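PDB 1ZFN: sulfur carrier protein ThiS adenylyltransferase from Escherichia coli, which catalyses the ATP-dependent adenylation of the C-terminal glycine carboxylate of the sulfur carrier protein ThiS, a step in thiamine diphosphate biosynthesis. Local coordinates for residues F8-R13 / L96-Q101; V58-D63 / T103-R108; D62-L67 / D82-Q87. All coordinates share one frame; numbering follows the deposited sequence.

Interaction 1 of 3, residues F8-R13 / L96-Q101. With ATP (adenosine-5'-triphosphate), chain H.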
loop_
_atom_site.group_PDB
_atom_site.type_symbol
_atom_site.label_atom_id
_atom_site.label_comp_id
_atom_site.label_asym_id
_atom_site.label_seq_id
_atom_site.Cartn_x
_atom_site.Cartn_y
_atom_site.Cartn_z
ATOM N N PHE A 8 -5.500 -21.934 -10.186
ATOM C CA PHE A 8 -4.072 -22.170 -10.111
ATOM C C PHE A 8 -3.292 -21.057 -10.800
ATOM O O PHE A 8 -2.248 -20.625 -10.315
ATOM C CB PHE A 8 -3.713 -23.505 -10.761
ATOM C CG PHE A 8 -2.245 -23.670 -10.987
ATOM C CD1 PHE A 8 -1.417 -24.123 -9.961
ATOM C CD2 PHE A 8 -1.672 -23.282 -12.197
ATOM C CE1 PHE A 8 -0.023 -24.180 -10.134
ATOM C CE2 PHE A 8 -0.290 -23.331 -12.391
ATOM C CZ PHE A 8 0.545 -23.782 -11.355
ATOM N N MET A 9 -3.799 -20.602 -11.938
ATOM C CA MET A 9 -3.130 -19.564 -12.700
ATOM C C MET A 9 -3.191 -18.233 -11.969
ATOM O O MET A 9 -2.167 -17.580 -11.754
ATOM C CB MET A 9 -3.782 -19.440 -14.071
ATOM C CG MET A 9 -2.871 -18.855 -15.115
ATOM S SD MET A 9 -1.334 -19.787 -15.273
ATOM C CE MET A 9 -0.163 -18.454 -15.410
ATOM N N ARG A 10 -4.401 -17.844 -11.584
ATOM C CA ARG A 10 -4.630 -16.600 -10.863
ATOM C C ARG A 10 -3.769 -16.459 -9.601
ATOM O O ARG A 10 -3.165 -15.409 -9.371
ATOM C CB ARG A 10 -6.117 -16.496 -10.527
ATOM C CG ARG A 10 -6.457 -15.804 -9.238
ATOM C CD ARG A 10 -7.919 -15.435 -9.257
ATOM N NE ARG A 10 -8.168 -14.512 -10.357
ATOM C CZ ARG A 10 -9.301 -13.841 -10.534
ATOM N NH1 ARG A 10 -10.306 -13.992 -9.680
ATOM N NH2 ARG A 10 -9.425 -13.003 -11.556
ATOM N N TYR A 11 -3.696 -17.518 -8.800
ATOM C CA TYR A 11 -2.904 -17.494 -7.573
ATOM C C TYR A 11 -1.482 -18.059 -7.741
ATOM O O TYR A 11 -0.753 -18.229 -6.763
ATOM C CB TYR A 11 -3.651 -18.245 -6.470
ATOM C CG TYR A 11 -5.084 -17.781 -6.294
ATOM C CD1 TYR A 11 -6.146 -18.664 -6.459
ATOM C CD2 TYR A 11 -5.379 -16.455 -5.975
ATOM C CE1 TYR A 11 -7.468 -18.248 -6.313
ATOM C CE2 TYR A 11 -6.705 -16.023 -5.827
ATOM C CZ TYR A 11 -7.744 -16.927 -5.997
ATOM O OH TYR A 11 -9.054 -16.520 -5.848
ATOM N N SER A 12 -1.080 -18.301 -8.984
ATOM C CA SER A 12 0.234 -18.860 -9.250
ATOM C C SER A 12 1.398 -18.236 -8.479
ATOM O O SER A 12 2.125 -18.965 -7.816
ATOM C CB SER A 12 0.540 -18.866 -10.770
ATOM O OG SER A 12 0.825 -17.587 -11.318
ATOM N N ARG A 13 1.577 -16.912 -8.540
ATOM C CA ARG A 13 2.700 -16.254 -7.847
ATOM C C ARG A 13 2.689 -16.530 -6.354
ATOM O O ARG A 13 3.725 -16.506 -5.687
ATOM C CB ARG A 13 2.668 -14.740 -8.043
ATOM C CG ARG A 13 2.453 -14.280 -9.452
ATOM C CD ARG A 13 3.495 -14.800 -10.410
ATOM N NE ARG A 13 2.851 -15.600 -11.449
ATOM C CZ ARG A 13 3.208 -15.635 -12.728
ATOM N NH1 ARG A 13 4.219 -14.905 -13.164
ATOM N NH2 ARG A 13 2.552 -16.418 -13.569
ATOM N N LEU A 96 -12.156 -7.503 -9.742
ATOM C CA LEU A 96 -10.771 -7.911 -9.603
ATOM C C LEU A 96 -10.747 -9.427 -9.501
ATOM O O LEU A 96 -9.976 -10.097 -10.184
ATOM C CB LEU A 96 -10.157 -7.308 -8.341
ATOM C CG LEU A 96 -8.756 -7.820 -7.999
ATOM C CD1 LEU A 96 -7.762 -7.320 -9.039
ATOM C CD2 LEU A 96 -8.375 -7.357 -6.608
ATOM N N ASN A 97 -11.609 -9.956 -8.638
ATOM C CA ASN A 97 -11.709 -11.388 -8.419
ATOM C C ASN A 97 -13.172 -11.791 -8.272
ATOM O O ASN A 97 -13.744 -11.713 -7.184
ATOM C CB ASN A 97 -10.946 -11.779 -7.160
ATOM C CG ASN A 97 -10.796 -13.274 -7.022
ATOM O OD1 ASN A 97 -11.759 -14.018 -7.197
ATOM N ND2 ASN A 97 -9.584 -13.725 -6.703
ATOM N N PRO A 98 -13.789 -12.248 -9.372
ATOM C CA PRO A 98 -15.194 -12.673 -9.402
ATOM C C PRO A 98 -15.430 -13.967 -8.633
ATOM O O PRO A 98 -16.531 -14.225 -8.142
ATOM C CB PRO A 98 -15.472 -12.863 -10.892
ATOM C CG PRO A 98 -14.366 -12.087 -11.589
ATOM C CD PRO A 98 -13.185 -12.350 -10.711
ATOM N N ASP A 99 -14.376 -14.769 -8.529
ATOM C CA ASP A 99 -14.445 -16.063 -7.859
ATOM C C ASP A 99 -14.298 -16.010 -6.344
ATOM O O ASP A 99 -13.865 -16.990 -5.731
ATOM C CB ASP A 99 -13.376 -16.998 -8.440
ATOM C CG ASP A 99 -13.288 -16.914 -9.959
ATOM O OD1 ASP A 99 -14.344 -17.000 -10.625
ATOM O OD2 ASP A 99 -12.161 -16.765 -10.487
ATOM N N ILE A 100 -14.659 -14.881 -5.737
ATOM C CA ILE A 100 -14.551 -14.727 -4.285
ATOM C C ILE A 100 -15.899 -14.346 -3.691
ATOM O O ILE A 100 -16.767 -13.831 -4.392
ATOM C CB ILE A 100 -13.480 -13.651 -3.913
ATOM C CG1 ILE A 100 -12.081 -14.203 -4.171
ATOM C CG2 ILE A 100 -13.550 -13.302 -2.437
ATOM C CD1 ILE A 100 -11.783 -15.459 -3.360
ATOM N N GLN A 101 -16.075 -14.614 -2.402
ATOM C CA GLN A 101 -17.322 -14.303 -1.707
ATOM C C GLN A 101 -17.232 -12.897 -1.087
ATOM O O GLN A 101 -16.602 -12.737 -0.041
ATOM C CB GLN A 101 -17.549 -15.338 -0.599
ATOM C CG GLN A 101 -18.933 -15.977 -0.540
ATOM C CD GLN A 101 -20.058 -14.979 -0.300
ATOM O OE1 GLN A 101 -21.000 -15.264 0.435
ATOM N NE2 GLN A 101 -19.974 -13.812 -0.933
HETATM P PG ATP H . 4.875 -11.696 -13.419
HETATM O O1G ATP H . 5.621 -12.076 -14.586
HETATM O O2G ATP H . 3.425 -12.293 -13.087
HETATM O O3G ATP H . 5.955 -11.899 -12.386
HETATM P PB ATP H . 4.944 -8.929 -14.489
HETATM O O1B ATP H . 6.309 -8.756 -15.085
HETATM O O2B ATP H . 3.884 -8.033 -15.084
HETATM O O3B ATP H . 4.577 -10.109 -13.461
HETATM P PA ATP H . 6.214 -7.369 -12.348
HETATM O O1A ATP H . 5.647 -6.467 -11.419
HETATM O O2A ATP H . 7.467 -8.188 -11.935
HETATM O O3A ATP H . 4.959 -8.137 -13.038
HETATM O "O5'" ATP H . 6.639 -6.555 -13.595
HETATM C "C5'" ATP H . 6.802 -5.220 -13.602
HETATM C "C4'" ATP H . 6.484 -4.544 -14.947
HETATM O "O4'" ATP H . 7.442 -3.841 -15.661
HETATM C "C3'" ATP H . 5.724 -5.449 -16.007
HETATM O "O3'" ATP H . 4.389 -5.053 -16.205
HETATM C "C2'" ATP H . 6.814 -5.447 -17.068
HETATM O "O2'" ATP H . 6.179 -5.687 -18.298
HETATM C "C1'" ATP H . 7.380 -4.103 -17.015
HETATM N N9 ATP H . 8.739 -3.870 -17.542
HETATM C C8 ATP H . 9.897 -4.572 -17.342
HETATM N N7 ATP H . 10.908 -3.977 -18.001
HETATM C C5 ATP H . 10.400 -2.898 -18.617
HETATM C C6 ATP H . 10.975 -1.896 -19.446
HETATM N N6 ATP H . 12.276 -1.804 -19.755
HETATM N N1 ATP H . 10.139 -0.897 -19.937
HETATM C C2 ATP H . 8.775 -0.865 -19.640
HETATM N N3 ATP H . 8.240 -1.848 -18.826
HETATM C C4 ATP H . 9.035 -2.842 -18.339
#

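Interaction 2 of 3, residues V58-D63 / T103-R108. With ATP (adenosine-5'-triphosphate), chain F.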
loop_
_atom_site.group_PDB
_atom_site.type_symbol
_atom_site.label_atom_id
_atom_site.label_comp_id
_atom_site.label_asym_id
_atom_site.label_seq_id
_atom_site.Cartn_x
_atom_site.Cartn_y
_atom_site.Cartn_z
ATOM N N VAL A 58 -15.951 -9.720 4.211
ATOM C CA VAL A 58 -17.080 -8.915 4.645
ATOM C C VAL A 58 -16.565 -7.483 4.765
ATOM O O VAL A 58 -15.682 -7.198 5.574
ATOM C CB VAL A 58 -17.616 -9.375 6.016
ATOM C CG1 VAL A 58 -19.012 -8.817 6.241
ATOM C CG2 VAL A 58 -17.611 -10.883 6.096
ATOM N N LEU A 59 -17.105 -6.591 3.945
ATOM C CA LEU A 59 -16.691 -5.192 3.967
ATOM C C LEU A 59 -17.775 -4.319 4.617
ATOM O O LEU A 59 -18.885 -4.192 4.089
ATOM C CB LEU A 59 -16.420 -4.720 2.539
ATOM C CG LEU A 59 -15.651 -5.689 1.631
ATOM C CD1 LEU A 59 -15.576 -5.089 0.232
ATOM C CD2 LEU A 59 -14.251 -5.970 2.182
ATOM N N ALA A 60 -17.442 -3.725 5.762
ATOM C CA ALA A 60 -18.382 -2.881 6.502
ATOM C C ALA A 60 -18.011 -1.404 6.512
ATOM O O ALA A 60 -16.902 -1.028 6.894
ATOM C CB ALA A 60 -18.509 -3.382 7.941
ATOM N N ASP A 61 -18.948 -0.567 6.089
ATOM C CA ASP A 61 -18.720 0.865 6.090
ATOM C C ASP A 61 -20.022 1.605 5.873
ATOM O O ASP A 61 -20.770 1.320 4.930
ATOM C CB ASP A 61 -17.710 1.272 5.018
ATOM C CG ASP A 61 -17.116 2.651 5.278
ATOM O OD1 ASP A 61 -17.889 3.630 5.343
ATOM O OD2 ASP A 61 -15.878 2.751 5.424
ATOM N N ASP A 62 -20.265 2.577 6.750
ATOM C CA ASP A 62 -21.479 3.380 6.722
ATOM C C ASP A 62 -21.364 4.696 5.952
ATOM O O ASP A 62 -22.359 5.381 5.747
ATOM C CB ASP A 62 -21.913 3.664 8.159
ATOM C CG ASP A 62 -23.373 4.026 8.262
ATOM O OD1 ASP A 62 -23.835 4.272 9.392
ATOM O OD2 ASP A 62 -24.062 4.060 7.220
ATOM N N ASP A 63 -20.160 5.037 5.506
ATOM C CA ASP A 63 -19.941 6.294 4.788
ATOM C C ASP A 63 -20.124 6.192 3.267
ATOM O O ASP A 63 -20.239 5.100 2.708
ATOM C CB ASP A 63 -18.528 6.804 5.092
ATOM C CG ASP A 63 -18.439 8.321 5.127
ATOM O OD1 ASP A 63 -19.207 8.993 4.410
ATOM O OD2 ASP A 63 -17.581 8.841 5.871
ATOM N N THR A 103 -19.170 -9.657 0.631
ATOM C CA THR A 103 -20.395 -9.165 1.257
ATOM C C THR A 103 -20.295 -7.699 1.671
ATOM O O THR A 103 -19.382 -7.315 2.397
ATOM C CB THR A 103 -20.746 -9.992 2.489
ATOM O OG1 THR A 103 -20.803 -11.380 2.126
ATOM C CG2 THR A 103 -22.091 -9.558 3.052
ATOM N N ALA A 104 -21.254 -6.890 1.223
ATOM C CA ALA A 104 -21.259 -5.461 1.523
ATOM C C ALA A 104 -22.148 -5.037 2.692
ATOM O O ALA A 104 -23.376 -5.083 2.597
ATOM C CB ALA A 104 -21.655 -4.681 0.272
ATOM N N LEU A 105 -21.519 -4.612 3.786
ATOM C CA LEU A 105 -22.244 -4.144 4.968
ATOM C C LEU A 105 -22.289 -2.622 5.039
ATOM O O LEU A 105 -21.320 -1.975 5.434
ATOM C CB LEU A 105 -21.604 -4.672 6.246
ATOM C CG LEU A 105 -21.969 -6.102 6.614
ATOM C CD1 LEU A 105 -21.344 -6.442 7.951
ATOM C CD2 LEU A 105 -23.485 -6.238 6.680
ATOM N N GLN A 106 -23.429 -2.062 4.656
ATOM C CA GLN A 106 -23.637 -0.623 4.664
ATOM C C GLN A 106 -24.144 -0.156 6.033
ATOM O O GLN A 106 -25.315 0.196 6.177
ATOM C CB GLN A 106 -24.648 -0.263 3.580
ATOM C CG GLN A 106 -24.990 1.197 3.494
ATOM C CD GLN A 106 -26.256 1.416 2.715
ATOM O OE1 GLN A 106 -27.330 0.960 3.116
ATOM N NE2 GLN A 106 -26.147 2.105 1.586
ATOM N N GLN A 107 -23.260 -0.142 7.030
ATOM C CA GLN A 107 -23.627 0.269 8.385
ATOM C C GLN A 107 -22.420 0.493 9.296
ATOM O O GLN A 107 -21.278 0.324 8.882
ATOM C CB GLN A 107 -24.527 -0.796 9.016
ATOM C CG GLN A 107 -24.121 -2.226 8.670
ATOM C CD GLN A 107 -24.775 -3.266 9.564
ATOM O OE1 GLN A 107 -25.920 -3.112 9.991
ATOM N NE2 GLN A 107 -24.050 -4.342 9.840
ATOM N N ARG A 108 -22.679 0.893 10.535
ATOM C CA ARG A 108 -21.606 1.084 11.502
ATOM C C ARG A 108 -21.696 -0.059 12.500
ATOM O O ARG A 108 -22.586 -0.083 13.355
ATOM C CB ARG A 108 -21.751 2.409 12.241
ATOM C CG ARG A 108 -21.245 3.610 11.482
ATOM C CD ARG A 108 -21.301 4.823 12.377
ATOM N NE ARG A 108 -20.904 6.044 11.689
ATOM C CZ ARG A 108 -21.010 7.260 12.218
ATOM N NH1 ARG A 108 -21.499 7.413 13.443
ATOM N NH2 ARG A 108 -20.630 8.323 11.522
HETATM P PG ATP F . -11.458 11.634 6.357
HETATM O O1G ATP F . -12.527 11.996 7.224
HETATM O O2G ATP F . -11.274 12.323 4.961
HETATM O O3G ATP F . -10.326 11.710 7.334
HETATM P PB ATP F . -12.523 8.950 6.349
HETATM O O1B ATP F . -12.865 8.682 7.771
HETATM O O2B ATP F . -13.333 8.233 5.324
HETATM O O3B ATP F . -11.551 10.112 5.915
HETATM P PA ATP F . -10.434 7.052 7.047
HETATM O O1A ATP F . -9.596 6.279 6.242
HETATM O O2A ATP F . -9.920 7.559 8.406
HETATM O O3A ATP F . -11.189 8.049 6.025
HETATM O "O5'" ATP F . -11.746 6.249 7.328
HETATM C "C5'" ATP F . -11.852 4.939 7.637
HETATM C "C4'" ATP F . -13.269 4.383 7.393
HETATM O "O4'" ATP F . -13.947 3.651 8.361
HETATM C "C3'" ATP F . -14.334 5.430 6.804
HETATM O "O3'" ATP F . -14.702 5.224 5.461
HETATM C "C2'" ATP F . -15.290 5.402 7.960
HETATM O "O2'" ATP F . -16.533 5.761 7.435
HETATM C "C1'" ATP F . -15.282 4.018 8.440
HETATM N N9 ATP F . -15.724 3.760 9.818
HETATM C C8 ATP F . -15.418 4.428 10.975
HETATM N N7 ATP F . -16.025 3.844 12.026
HETATM C C5 ATP F . -16.732 2.787 11.549
HETATM C C6 ATP F . -17.563 1.811 12.174
HETATM N N6 ATP F . -17.796 1.717 13.477
HETATM N N1 ATP F . -18.152 0.846 11.368
HETATM C C2 ATP F . -17.952 0.807 9.987
HETATM N N3 ATP F . -17.138 1.763 9.394
HETATM C C4 ATP F . -16.547 2.740 10.156
#

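Interaction 3 of 3, residues D62-L67 / D82-Q87. With ATP (adenosine-5'-triphosphate), chain F.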
loop_
_atom_site.group_PDB
_atom_site.type_symbol
_atom_site.label_atom_id
_atom_site.label_comp_id
_atom_site.label_asym_id
_atom_site.label_seq_id
_atom_site.Cartn_x
_atom_site.Cartn_y
_atom_site.Cartn_z
ATOM N N ASP A 62 -20.265 2.577 6.750
ATOM C CA ASP A 62 -21.479 3.380 6.722
ATOM C C ASP A 62 -21.364 4.696 5.952
ATOM O O ASP A 62 -22.359 5.381 5.747
ATOM C CB ASP A 62 -21.913 3.664 8.159
ATOM C CG ASP A 62 -23.373 4.026 8.262
ATOM O OD1 ASP A 62 -23.835 4.272 9.392
ATOM O OD2 ASP A 62 -24.062 4.060 7.220
ATOM N N ASP A 63 -20.160 5.037 5.506
ATOM C CA ASP A 63 -19.941 6.294 4.788
ATOM C C ASP A 63 -20.124 6.192 3.267
ATOM O O ASP A 63 -20.239 5.100 2.708
ATOM C CB ASP A 63 -18.528 6.804 5.092
ATOM C CG ASP A 63 -18.439 8.321 5.127
ATOM O OD1 ASP A 63 -19.207 8.993 4.410
ATOM O OD2 ASP A 63 -17.581 8.841 5.871
ATOM N N ASP A 64 -20.162 7.352 2.612
ATOM C CA ASP A 64 -20.284 7.449 1.159
ATOM C C ASP A 64 -18.921 7.884 0.621
ATOM O O ASP A 64 -18.029 8.231 1.391
ATOM C CB ASP A 64 -21.333 8.492 0.764
ATOM C CG ASP A 64 -22.748 7.997 0.953
ATOM O OD1 ASP A 64 -23.094 6.949 0.372
ATOM O OD2 ASP A 64 -23.521 8.658 1.676
ATOM N N VAL A 65 -18.746 7.862 -0.694
ATOM C CA VAL A 65 -17.476 8.266 -1.272
ATOM C C VAL A 65 -17.466 9.783 -1.472
ATOM O O VAL A 65 -18.298 10.332 -2.203
ATOM C CB VAL A 65 -17.238 7.561 -2.628
ATOM C CG1 VAL A 65 -15.930 8.035 -3.263
ATOM C CG2 VAL A 65 -17.203 6.072 -2.423
ATOM N N HIS A 66 -16.526 10.456 -0.815
ATOM C CA HIS A 66 -16.402 11.905 -0.928
ATOM C C HIS A 66 -15.162 12.230 -1.734
ATOM O O HIS A 66 -14.212 11.452 -1.766
ATOM C CB HIS A 66 -16.297 12.533 0.454
ATOM C CG HIS A 66 -17.388 12.111 1.383
ATOM N ND1 HIS A 66 -18.719 12.367 1.133
ATOM C CD2 HIS A 66 -17.348 11.433 2.556
ATOM C CE1 HIS A 66 -19.452 11.863 2.110
ATOM N NE2 HIS A 66 -18.645 11.292 2.987
ATOM N N LEU A 67 -15.174 13.385 -2.381
ATOM C CA LEU A 67 -14.055 13.803 -3.211
ATOM C C LEU A 67 -12.696 13.810 -2.513
ATOM O O LEU A 67 -11.705 13.384 -3.098
ATOM C CB LEU A 67 -14.341 15.184 -3.794
ATOM C CG LEU A 67 -13.198 15.829 -4.574
ATOM C CD1 LEU A 67 -12.814 14.969 -5.784
ATOM C CD2 LEU A 67 -13.632 17.225 -5.001
ATOM N N ASP A 82 -20.385 10.078 -3.773
ATOM C CA ASP A 82 -21.709 9.979 -3.153
ATOM C C ASP A 82 -22.331 8.587 -3.114
ATOM O O ASP A 82 -23.317 8.366 -2.402
ATOM C CB ASP A 82 -22.695 10.945 -3.803
ATOM C CG ASP A 82 -22.365 12.396 -3.514
ATOM O OD1 ASP A 82 -22.159 12.741 -2.322
ATOM O OD2 ASP A 82 -22.319 13.189 -4.484
ATOM N N ARG A 83 -21.781 7.654 -3.888
ATOM C CA ARG A 83 -22.282 6.290 -3.873
ATOM C C ARG A 83 -21.710 5.712 -2.589
ATOM O O ARG A 83 -20.605 6.062 -2.198
ATOM C CB ARG A 83 -21.758 5.516 -5.073
ATOM C CG ARG A 83 -22.132 6.110 -6.417
ATOM C CD ARG A 83 -22.010 5.043 -7.486
ATOM N NE ARG A 83 -22.774 3.867 -7.077
ATOM C CZ ARG A 83 -22.398 2.604 -7.267
ATOM N NH1 ARG A 83 -21.250 2.323 -7.881
ATOM N NH2 ARG A 83 -23.162 1.621 -6.799
ATOM N N PRO A 84 -22.448 4.833 -1.907
ATOM C CA PRO A 84 -21.919 4.265 -0.662
ATOM C C PRO A 84 -20.637 3.441 -0.824
ATOM O O PRO A 84 -20.482 2.661 -1.766
ATOM C CB PRO A 84 -23.101 3.461 -0.111
ATOM C CG PRO A 84 -23.883 3.129 -1.312
ATOM C CD PRO A 84 -23.808 4.350 -2.173
ATOM N N LYS A 85 -19.721 3.643 0.114
ATOM C CA LYS A 85 -18.431 2.982 0.105
ATOM C C LYS A 85 -18.469 1.465 0.020
ATOM O O LYS A 85 -17.808 0.881 -0.836
ATOM C CB LYS A 85 -17.629 3.417 1.334
ATOM C CG LYS A 85 -17.131 4.848 1.256
ATOM C CD LYS A 85 -16.201 5.190 2.420
ATOM C CE LYS A 85 -15.516 6.543 2.203
ATOM N NZ LYS A 85 -14.395 6.803 3.154
ATOM N N SER A 86 -19.225 0.827 0.908
ATOM C CA SER A 86 -19.328 -0.632 0.915
ATOM C C SER A 86 -19.801 -1.149 -0.441
ATOM O O SER A 86 -19.222 -2.081 -0.993
ATOM C CB SER A 86 -20.294 -1.092 1.999
ATOM O OG SER A 86 -21.586 -0.574 1.756
ATOM N N GLN A 87 -20.858 -0.550 -0.975
ATOM C CA GLN A 87 -21.357 -0.959 -2.277
ATOM C C GLN A 87 -20.258 -0.830 -3.324
ATOM O O GLN A 87 -19.846 -1.829 -3.918
ATOM C CB GLN A 87 -22.572 -0.121 -2.683
ATOM C CG GLN A 87 -23.822 -0.473 -1.887
ATOM C CD GLN A 87 -25.049 0.332 -2.293
ATOM O OE1 GLN A 87 -25.146 0.833 -3.429
ATOM N NE2 GLN A 87 -26.007 0.445 -1.368
HETATM P PG ATP F . -11.458 11.634 6.357
HETATM O O1G ATP F . -12.527 11.996 7.224
HETATM O O2G ATP F . -11.274 12.323 4.961
HETATM O O3G ATP F . -10.326 11.710 7.334
HETATM P PB ATP F . -12.523 8.950 6.349
HETATM O O1B ATP F . -12.865 8.682 7.771
HETATM O O2B ATP F . -13.333 8.233 5.324
HETATM O O3B ATP F . -11.551 10.112 5.915
HETATM P PA ATP F . -10.434 7.052 7.047
HETATM O O1A ATP F . -9.596 6.279 6.242
HETATM O O2A ATP F . -9.920 7.559 8.406
HETATM O O3A ATP F . -11.189 8.049 6.025
HETATM O "O5'" ATP F . -11.746 6.249 7.328
HETATM C "C5'" ATP F . -11.852 4.939 7.637
HETATM C "C4'" ATP F . -13.269 4.383 7.393
HETATM O "O4'" ATP F . -13.947 3.651 8.361
HETATM C "C3'" ATP F . -14.334 5.430 6.804
HETATM O "O3'" ATP F . -14.702 5.224 5.461
HETATM C "C2'" ATP F . -15.290 5.402 7.960
HETATM O "O2'" ATP F . -16.533 5.761 7.435
HETATM C "C1'" ATP F . -15.282 4.018 8.440
HETATM N N9 ATP F . -15.724 3.760 9.818
HETATM C C8 ATP F . -15.418 4.428 10.975
HETATM N N7 ATP F . -16.025 3.844 12.026
HETATM C C5 ATP F . -16.732 2.787 11.549
HETATM C C6 ATP F . -17.563 1.811 12.174
HETATM N N6 ATP F . -17.796 1.717 13.477
HETATM N N1 ATP F . -18.152 0.846 11.368
HETATM C C2 ATP F . -17.952 0.807 9.987
HETATM N N3 ATP F . -17.138 1.763 9.394
HETATM C C4 ATP F . -16.547 2.740 10.156
#

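Interaction 1 of 3, residues F8-R13 / L96-Q101
Arg10, at the end of helix 6-10, and Asn97, in the loop between helix 85-96 and strand 101-105, mark the closest backbone approach, yet their CA atoms stay 9.1 Å apart, so side chains must span the gap. Tyr11 spans it from one side. Its CG lies beside the backbone N (chi1 -51°), and the phenol points at Asn97, whose ND2 donates a hydrogen bond to Tyr11 OH (3.0 Å). The N-H...O angle is 164° and OH lies near the amide plane. Arg10 CG sits over the centre of the Tyr11 ring, while the guanidinium passes on to the loop. Its charge is approached by Asp99, OD2 lying 3.4 Å from Arg10 NH1 and well out of the guanidinium plane: a salt bridge by charge alone, and a doubtful one because NH1 is not securely placed. On the second subunit, Leu67 packs against Arg10 and Thr78 against Pro98. Arg13 leaves the contact altogether: NE and NH2 grip Ser12 OG side-on at 2.8 Å and 3.1 Å, turning NH1 to within 2.7 Å of the γ-phosphate oxygen O2G of ATP. Were a leucine here, that phosphate would probably lose a basic neighbour, and Ser12 OG both of these donors. Since the same ATP is bound by Gly40 and Lys85 of the second subunit, this is a composite nucleotide site, completed across the homodimer interface by an arginine in trans.

Interaction 2 of 3, residues V58-D63 / T103-R108
Strands 58-60 and 103-105 run parallel, their axes 4.7 Å apart at closest approach and 19° from alignment, with Val58, Leu59 and Ala60 bridged to Thr103, Ala104 and Leu105. Joined through helix 85-96, they form a beta-alpha-beta crossover of the Rossmann-type fold, with 101-105 as the outermost strand on this side of the sheet. Three backbone bonds fix the register: Leu59 N to Thr103 O (2.8 Å), Leu105 N to Leu59 O (2.7 Å) and Asp61 N to Leu105 O (2.8 Å). Alternation of side chains follows. On one face Val58 CG1 meets Leu105 CD1 at 3.7 Å and the CB of Ala60 abuts that of Leu105; on the other, Leu59 packs on Leu93 of the crossover helix.

Past the strand ends both chains turn to the same ATP. Gln106 centres an inverse gamma turn, after which Gln107 O and Arg108 CA lie along the C2 and N1 edge of the adenine. Asp61 has its CG trans to the backbone N (chi1 -161°), which carries the carboxylate to the ribose: O3' donates to OD2 over 2.7 Å, and O2' to OD1. An acidic residue gripping the ribose diol at the end of the second strand recalls the classic NAD-binding Rossmann domains. Two backbone amides also hold this carboxylate, Leu38 N on OD2 and Asp63 N on OD1 (2.7 Å), the latter closing an Asx turn. Beyond it, Asp62 CB leans on Arg108 CG. The carboxylate and guanidinium planes stand 85° apart, and Asp62 OD1 stays 4.1 Å from Arg108 NE, with no N-H directed at it.

Interaction 3 of 3, residues D62-L67 / D82-Q87
Asp63, Val65, Asp82, Arg83 and Lys85 supply the backbone hydrogen bonds, three in all. Lys85 N donates to Asp63 O (3.0 Å), Val65 N to Arg83 O (3.0 Å) and Asp82 N to Val65 O (2.6 Å). Partner numbers fall along one segment as they rise along the other, so the two run in opposite senses, with Asp64 and Pro84 forming a single bridge just ahead of helix 85-96.

Apolar contact comes chiefly from the stem of Lys85. Its CG lies beside the backbone N (chi1 -72°) and the chain is extended beyond, which lays Lys85 CD along Asp63 CB and leaves Lys85 CG 3.9 Å from Val65 CG2.

Polar side-chain bonds have two centres. Asp63 OD1 accepts from His66 NE2 (2.8 Å) on its syn side and from Asp64 N on its anti side, both donors off the carboxylate plane; this double hold limits rotation of the group. At the far end of the lysine, NZ donates to the ribose O3' of ATP (2.8 Å), more weakly to the β-phosphate oxygen O2B (2.8 Å), and to Gln73 OE1.

Chemically, then, the backbone bonds set where Lys85 starts, the packed methylenes are likely to direct its course, and the amine is delivered between ribose and β-phosphate, where a basic group would be expected to offset phosphate charge.

In the fold
Interactions 2 and 3 are neighbours, their centres 10 Å apart, sharing Asp62 and Asp63 and both touching one ATP. Interaction 1 lies about 23 Å and 26 Å from them, centre to centre. Along the chain, interaction 3 is nested between the two segments of interaction 1, whereas interactions 1 and 2 alternate. Strand 56-60, helix 85-96 and strand 101-105 connect all three: interaction 3 is at the start of the helix, interaction 1 uses the loop after it, and interaction 2 pairs the strands. Interactions 2 and 3 thus serve the subunit's own nucleotide and interaction 1 its partner's, consistent with each site drawing on both chains.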